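Local structure of aminotransferase AspB (Helicobacter pylori 26695, 3EZS) at residues 82-86 against 247-253; 183-188 against 220-224. The protein probably acts as a pyridoxal 5'-phosphate-dependent aminotransferase, transferring amino groups between amino acids and keto acids. All blocks are in the same frame, centred on the assembly; numbering follows the deposited sequence.

Contact 1 of 2, residues 82-86 against 247-253; sequences ENELI and SRLLEKY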
loop_
_atom_site.group_PDB
_atom_site.type_symbol
_atom_site.label_atom_id
_atom_site.label_comp_id
_atom_site.label_asym_id
_atom_site.label_seq_id
_atom_site.Cartn_x
_atom_site.Cartn_y
_atom_site.Cartn_z
ATOM N N GLU A 82 12.812 -11.146 16.712
ATOM C CA GLU A 82 11.484 -10.641 16.411
ATOM C C GLU A 82 11.398 -9.200 15.930
ATOM O O GLU A 82 10.522 -8.887 15.144
ATOM C CB GLU A 82 10.548 -10.872 17.609
ATOM C CG GLU A 82 10.292 -12.374 17.894
ATOM C CD GLU A 82 9.374 -12.617 19.095
ATOM O OE1 GLU A 82 8.889 -11.639 19.717
ATOM O OE2 GLU A 82 9.154 -13.800 19.430
ATOM N N ASN A 83 12.288 -8.334 16.404
ATOM C CA ASN A 83 12.302 -6.935 15.967
ATOM C C ASN A 83 13.267 -6.701 14.779
ATOM O O ASN A 83 13.526 -5.551 14.394
ATOM C CB ASN A 83 12.574 -5.975 17.152
ATOM C CG ASN A 83 13.883 -6.273 17.888
ATOM O OD1 ASN A 83 14.560 -7.262 17.610
ATOM N ND2 ASN A 83 14.235 -5.416 18.843
ATOM N N GLU A 84 13.763 -7.788 14.182
ATOM C CA GLU A 84 14.683 -7.712 13.039
ATOM C C GLU A 84 14.046 -8.073 11.686
ATOM O O GLU A 84 14.746 -8.224 10.685
ATOM C CB GLU A 84 15.936 -8.562 13.311
ATOM C CG GLU A 84 16.842 -7.881 14.304
ATOM C CD GLU A 84 18.021 -8.702 14.751
ATOM O OE1 GLU A 84 18.042 -9.927 14.497
ATOM O OE2 GLU A 84 18.914 -8.098 15.396
ATOM N N LEU A 85 12.725 -8.193 11.651
ATOM C CA LEU A 85 12.022 -8.486 10.398
ATOM C C LEU A 85 10.649 -7.847 10.433
ATOM O O LEU A 85 9.932 -7.969 11.427
ATOM C CB LEU A 85 11.931 -9.984 10.167
ATOM C CG LEU A 85 11.195 -10.431 8.897
ATOM C CD1 LEU A 85 11.833 -11.693 8.320
ATOM C CD2 LEU A 85 9.698 -10.624 9.140
ATOM N N ILE A 86 10.326 -7.104 9.380
ATOM C CA ILE A 86 9.009 -6.491 9.221
ATOM C C ILE A 86 8.356 -7.075 7.967
ATOM O O ILE A 86 9.008 -7.162 6.932
ATOM C CB ILE A 86 9.086 -4.931 9.140
ATOM C CG1 ILE A 86 9.321 -4.324 10.540
ATOM C CG2 ILE A 86 7.792 -4.325 8.563
ATOM C CD1 ILE A 86 9.280 -2.814 10.582
ATOM N N SER A 247 17.464 -3.457 13.721
ATOM C CA SER A 247 16.268 -3.427 14.537
ATOM C C SER A 247 15.921 -2.056 15.051
ATOM O O SER A 247 14.786 -1.845 15.429
ATOM C CB SER A 247 16.391 -4.397 15.713
ATOM O OG SER A 247 17.496 -4.076 16.557
ATOM N N ARG A 248 16.890 -1.138 15.098
ATOM C CA ARG A 248 16.635 0.226 15.576
ATOM C C ARG A 248 15.853 0.995 14.514
ATOM O O ARG A 248 14.886 1.686 14.825
ATOM C CB ARG A 248 17.940 0.965 15.917
ATOM C CG ARG A 248 17.723 2.349 16.558
ATOM C CD ARG A 248 19.018 3.168 16.673
ATOM N NE ARG A 248 19.584 3.478 15.355
ATOM C CZ ARG A 248 19.163 4.454 14.543
ATOM N NH1 ARG A 248 18.164 5.263 14.885
ATOM N NH2 ARG A 248 19.755 4.625 13.359
ATOM N N LEU A 249 16.302 0.886 13.267
ATOM C CA LEU A 249 15.602 1.485 12.136
ATOM C C LEU A 249 14.245 0.815 11.898
ATOM O O LEU A 249 13.266 1.501 11.632
ATOM C CB LEU A 249 16.451 1.408 10.864
ATOM C CG LEU A 249 17.757 2.205 10.826
ATOM C CD1 LEU A 249 18.577 1.926 9.576
ATOM C CD2 LEU A 249 17.465 3.710 10.971
ATOM N N LEU A 250 14.177 -0.512 12.002
ATOM C CA LEU A 250 12.899 -1.235 11.783
ATOM C C LEU A 250 11.816 -0.941 12.827
ATOM O O LEU A 250 10.635 -0.980 12.515
ATOM C CB LEU A 250 13.112 -2.763 11.673
ATOM C CG LEU A 250 13.847 -3.274 10.424
ATOM C CD1 LEU A 250 14.027 -4.773 10.514
ATOM C CD2 LEU A 250 13.130 -2.880 9.124
ATOM N N GLU A 251 12.214 -0.642 14.062
ATOM C CA GLU A 251 11.246 -0.370 15.117
ATOM C C GLU A 251 10.573 1.004 14.849
ATOM O O GLU A 251 9.377 1.204 15.117
ATOM C CB GLU A 251 11.941 -0.439 16.492
ATOM C CG GLU A 251 11.002 -0.562 17.707
ATOM C CD GLU A 251 10.176 -1.857 17.721
ATOM O OE1 GLU A 251 10.551 -2.853 17.027
ATOM O OE2 GLU A 251 9.135 -1.857 18.424
ATOM N N LYS A 252 11.346 1.932 14.294
ATOM C CA LYS A 252 10.826 3.233 13.906
ATOM C C LYS A 252 9.988 3.110 12.606
ATOM O O LYS A 252 8.934 3.753 12.481
ATOM C CB LYS A 252 11.980 4.245 13.760
ATOM C CG LYS A 252 12.707 4.537 15.081
ATOM C CD LYS A 252 13.825 5.568 14.915
ATOM N N TYR A 253 10.455 2.278 11.661
ATOM C CA TYR A 253 9.748 2.056 10.395
ATOM C C TYR A 253 8.374 1.460 10.644
ATOM O O TYR A 253 7.430 1.784 9.944
ATOM C CB TYR A 253 10.580 1.174 9.458
ATOM C CG TYR A 253 10.024 0.975 8.047
ATOM C CD1 TYR A 253 9.594 2.058 7.266
ATOM C CD2 TYR A 253 9.998 -0.290 7.472
ATOM C CE1 TYR A 253 9.106 1.866 5.962
ATOM C CE2 TYR A 253 9.532 -0.494 6.168
ATOM C CZ TYR A 253 9.084 0.587 5.421
ATOM O OH TYR A 253 8.607 0.354 4.151
HETATM O O HOH W 1 10.846 -4.191 14.488
HETATM O O HOH W 2 19.238 -5.515 15.153
#
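Ser247 lays its CB over one face of the Asn83 carboxamide, 3.8 Å from CG and almost equally far from OD1 and ND2; Asn83 CB, alongside, faces Glu251 OE1. The Tyr253 ring is met obliquely by Ile86, whose CD1 comes 4.1 Å from ring atom CD2. Elsewhere Tyr253 packs edge-to-face with Phe98, and its hydroxyl is hydrogen-bonded to Asn97 and Arg257. Ile86 reaches the helix by the extended arm of its side chain (chi2 -175°), so that CD1 lies against Leu250 CB and sits 3.0 Å from Leu250 O, a crowded and somewhat doubtful approach. Leu250 sends its own CD1 back to the backbone ahead of the strand, 3.5 Å from Glu84 C. The polar groups meet through water. One water donates to both Asn83 O and Glu251 OE1, at 3.0 and 2.9 Å; a bend at chi2 (63°) brings the carboxylate round to it. A second accepts from Ser247 OG and donates to Glu84 OE2 at 2.6 Å, while Glu84 OE1 takes the backbone N-H of Lys81. Strand 85-88, outermost in the large mixed sheet, and the residues leading into it thus meet helix 247-257 in two ways: leucine, isoleucine and tyrosine carbons join directly, whereas each glutamate is tied through a water to the opposite segment, which probably softens the effect of their charges.

Contact 2 of 2, residues 183-188 against 220-224; sequences ALKHDF and FKNVL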
loop_
_atom_site.group_PDB
_atom_site.type_symbol
_atom_site.label_atom_id
_atom_site.label_comp_id
_atom_site.label_asym_id
_atom_site.label_seq_id
_atom_site.Cartn_x
_atom_site.Cartn_y
_atom_site.Cartn_z
ATOM N N ALA A 183 29.849 0.973 4.891
ATOM C CA ALA A 183 28.639 1.510 5.507
ATOM C C ALA A 183 28.897 1.896 6.968
ATOM O O ALA A 183 28.434 2.937 7.434
ATOM C CB ALA A 183 27.509 0.488 5.428
ATOM N N LEU A 184 29.618 1.048 7.694
ATOM C CA LEU A 184 29.913 1.331 9.103
ATOM C C LEU A 184 30.983 2.401 9.244
ATOM O O LEU A 184 30.899 3.221 10.140
ATOM C CB LEU A 184 30.325 0.054 9.849
ATOM C CG LEU A 184 29.254 -1.038 9.940
ATOM C CD1 LEU A 184 29.812 -2.278 10.663
ATOM C CD2 LEU A 184 27.986 -0.486 10.628
ATOM N N LYS A 185 31.970 2.400 8.346
ATOM C CA LYS A 185 33.050 3.384 8.375
ATOM C C LYS A 185 32.547 4.791 8.068
ATOM O O LYS A 185 32.898 5.743 8.762
ATOM C CB LYS A 185 34.131 3.022 7.345
ATOM C CG LYS A 185 35.309 3.994 7.294
ATOM C CD LYS A 185 36.279 3.614 6.196
ATOM C CE LYS A 185 37.510 4.518 6.197
ATOM N NZ LYS A 185 38.387 4.232 5.021
ATOM N N HIS A 186 31.755 4.921 7.007
ATOM C CA HIS A 186 31.262 6.229 6.593
ATOM C C HIS A 186 29.898 6.587 7.183
ATOM O O HIS A 186 29.417 7.699 6.999
ATOM C CB HIS A 186 31.221 6.304 5.072
ATOM C CG HIS A 186 32.568 6.168 4.429
ATOM N ND1 HIS A 186 33.450 7.221 4.323
ATOM C CD2 HIS A 186 33.182 5.104 3.856
ATOM C CE1 HIS A 186 34.549 6.811 3.715
ATOM N NE2 HIS A 186 34.410 5.533 3.415
ATOM N N ASP A 187 29.294 5.647 7.901
ATOM C CA ASP A 187 27.970 5.833 8.498
ATOM C C ASP A 187 26.871 6.194 7.475
ATOM O O ASP A 187 26.257 7.265 7.553
ATOM C CB ASP A 187 28.020 6.853 9.655
ATOM C CG ASP A 187 26.784 6.775 10.570
ATOM O OD1 ASP A 187 26.074 5.743 10.551
ATOM O OD2 ASP A 187 26.534 7.739 11.323
ATOM N N PHE A 188 26.672 5.321 6.486
ATOM C CA PHE A 188 25.527 5.441 5.567
ATOM C C PHE A 188 24.680 4.163 5.670
ATOM O O PHE A 188 25.143 3.143 6.187
ATOM C CB PHE A 188 25.907 5.765 4.114
ATOM C CG PHE A 188 26.813 4.771 3.468
ATOM C CD1 PHE A 188 26.314 3.594 2.935
ATOM C CD2 PHE A 188 28.179 5.043 3.337
ATOM C CE1 PHE A 188 27.155 2.679 2.317
ATOM C CE2 PHE A 188 29.040 4.130 2.712
ATOM C CZ PHE A 188 28.523 2.950 2.192
ATOM N N PHE A 220 23.308 -6.017 12.703
ATOM C CA PHE A 220 22.891 -5.517 11.393
ATOM C C PHE A 220 22.733 -3.996 11.353
ATOM O O PHE A 220 21.876 -3.482 10.636
ATOM C CB PHE A 220 21.597 -6.200 10.921
ATOM C CG PHE A 220 21.592 -7.687 11.111
ATOM C CD1 PHE A 220 22.533 -8.482 10.459
ATOM C CD2 PHE A 220 20.627 -8.300 11.916
ATOM C CE1 PHE A 220 22.547 -9.876 10.632
ATOM C CE2 PHE A 220 20.618 -9.696 12.081
ATOM C CZ PHE A 220 21.598 -10.482 11.433
ATOM N N LYS A 221 23.550 -3.296 12.139
ATOM C CA LYS A 221 23.570 -1.834 12.172
ATOM C C LYS A 221 23.781 -1.263 10.768
ATOM O O LYS A 221 24.688 -1.716 10.047
ATOM C CB LYS A 221 24.697 -1.332 13.079
ATOM C CG LYS A 221 24.836 0.190 13.139
ATOM C CD LYS A 221 25.865 0.615 14.191
ATOM C CE LYS A 221 25.979 2.146 14.338
ATOM N NZ LYS A 221 26.634 2.820 13.173
ATOM N N ASN A 222 22.935 -0.287 10.406
ATOM C CA ASN A 222 22.938 0.391 9.109
ATOM C C ASN A 222 22.583 -0.490 7.887
ATOM O O ASN A 222 22.635 -0.007 6.746
ATOM C CB ASN A 222 24.294 1.070 8.842
ATOM C CG ASN A 222 24.515 2.312 9.680
ATOM O OD1 ASN A 222 23.860 2.520 10.694
ATOM N ND2 ASN A 222 25.433 3.157 9.232
ATOM N N VAL A 223 22.199 -1.741 8.114
ATOM C CA VAL A 223 22.008 -2.690 7.004
ATOM C C VAL A 223 20.636 -3.369 7.012
ATOM O O VAL A 223 20.127 -3.788 8.069
ATOM C CB VAL A 223 23.138 -3.745 7.014
ATOM C CG1 VAL A 223 22.961 -4.781 5.895
ATOM C CG2 VAL A 223 24.520 -3.057 6.912
ATOM N N LEU A 224 20.065 -3.482 5.810
ATOM C CA LEU A 224 18.743 -4.050 5.578
ATOM C C LEU A 224 18.694 -4.794 4.235
ATOM O O LEU A 224 19.411 -4.461 3.303
ATOM C CB LEU A 224 17.687 -2.931 5.567
ATOM C CG LEU A 224 17.532 -2.109 6.861
ATOM C CD1 LEU A 224 17.247 -0.687 6.549
ATOM C CD2 LEU A 224 16.516 -2.696 7.828
#
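Asp187 and Asn222, the two residues that bond most directly here, both have left-handed backbone angles. Asp187, just past helix 173-186, is the first to leave helical angles, with positive phi (57°), and Phe188 N turns back to Ala183 O, a six-to-one bond as in a Schellman motif. On the other side, Phe220 to Val223 form a type II turn closed by Val223 N and Phe220 O, with Asn222 in its third position. The backbones come nearest at Phe188 and Asn222, 6.7 Å between CA atoms. Asn222 points its amide across the gap: ND2 donates to Asp187 OD1 at 3.0 Å along a nearly straight line (174°), to the anti lone pair. The carboxylate and carboxamide are almost coplanar, though the two side chains run at about a right angle. The same ND2 also makes a weak, bent bond to Phe188 O at 3.1 Å, so the one amide nitrogen reaches the Asp187 side chain and, weakly, the main chain just past the helix. Lys221 stretches out from the turn and bends only at its last torsion, which brings NZ to 4.0 Å from Asp187 OD1, a long salt bridge. Alongside these polar groups, Leu184 CD2 packs 3.6 Å from Lys221 O and against the CG of Lys221. Asn217 ND2 bonds to that same Lys221 O, and Asp246 OD2 receives Asn222 N. The backbones of Asn222, in the turn, and Leu224, past it, both bond to Leu190, where strand 223-228 runs parallel to strand 189-193, while Phe188 leans on Leu152 of helix 149-154 and Val223 packs on helix 208-214.

In the fold
Contacts 1 and 2 lie about 15 Å apart between centres on the same mixed sheet of the aminotransferase fold, and both are partly buried. Contact 1 sits at the sheet's outermost strand, 85-88, and joins it to helix 247-257; contact 2 lies at a strand inside the sheet, 223-228, though no nearer the chain's centre, where helix 173-186 ends beside the turn that starts that strand. Its grip is direct and polar, whereas contact 1 relies on apolar packing and two bridging waters. They meet where Leu250 and Leu249 pack on Leu224 and Glu84 touches Phe220. Asp246 serves both neighbourhoods, bonding Arg248 N through one oxygen and Asn222 N through the other.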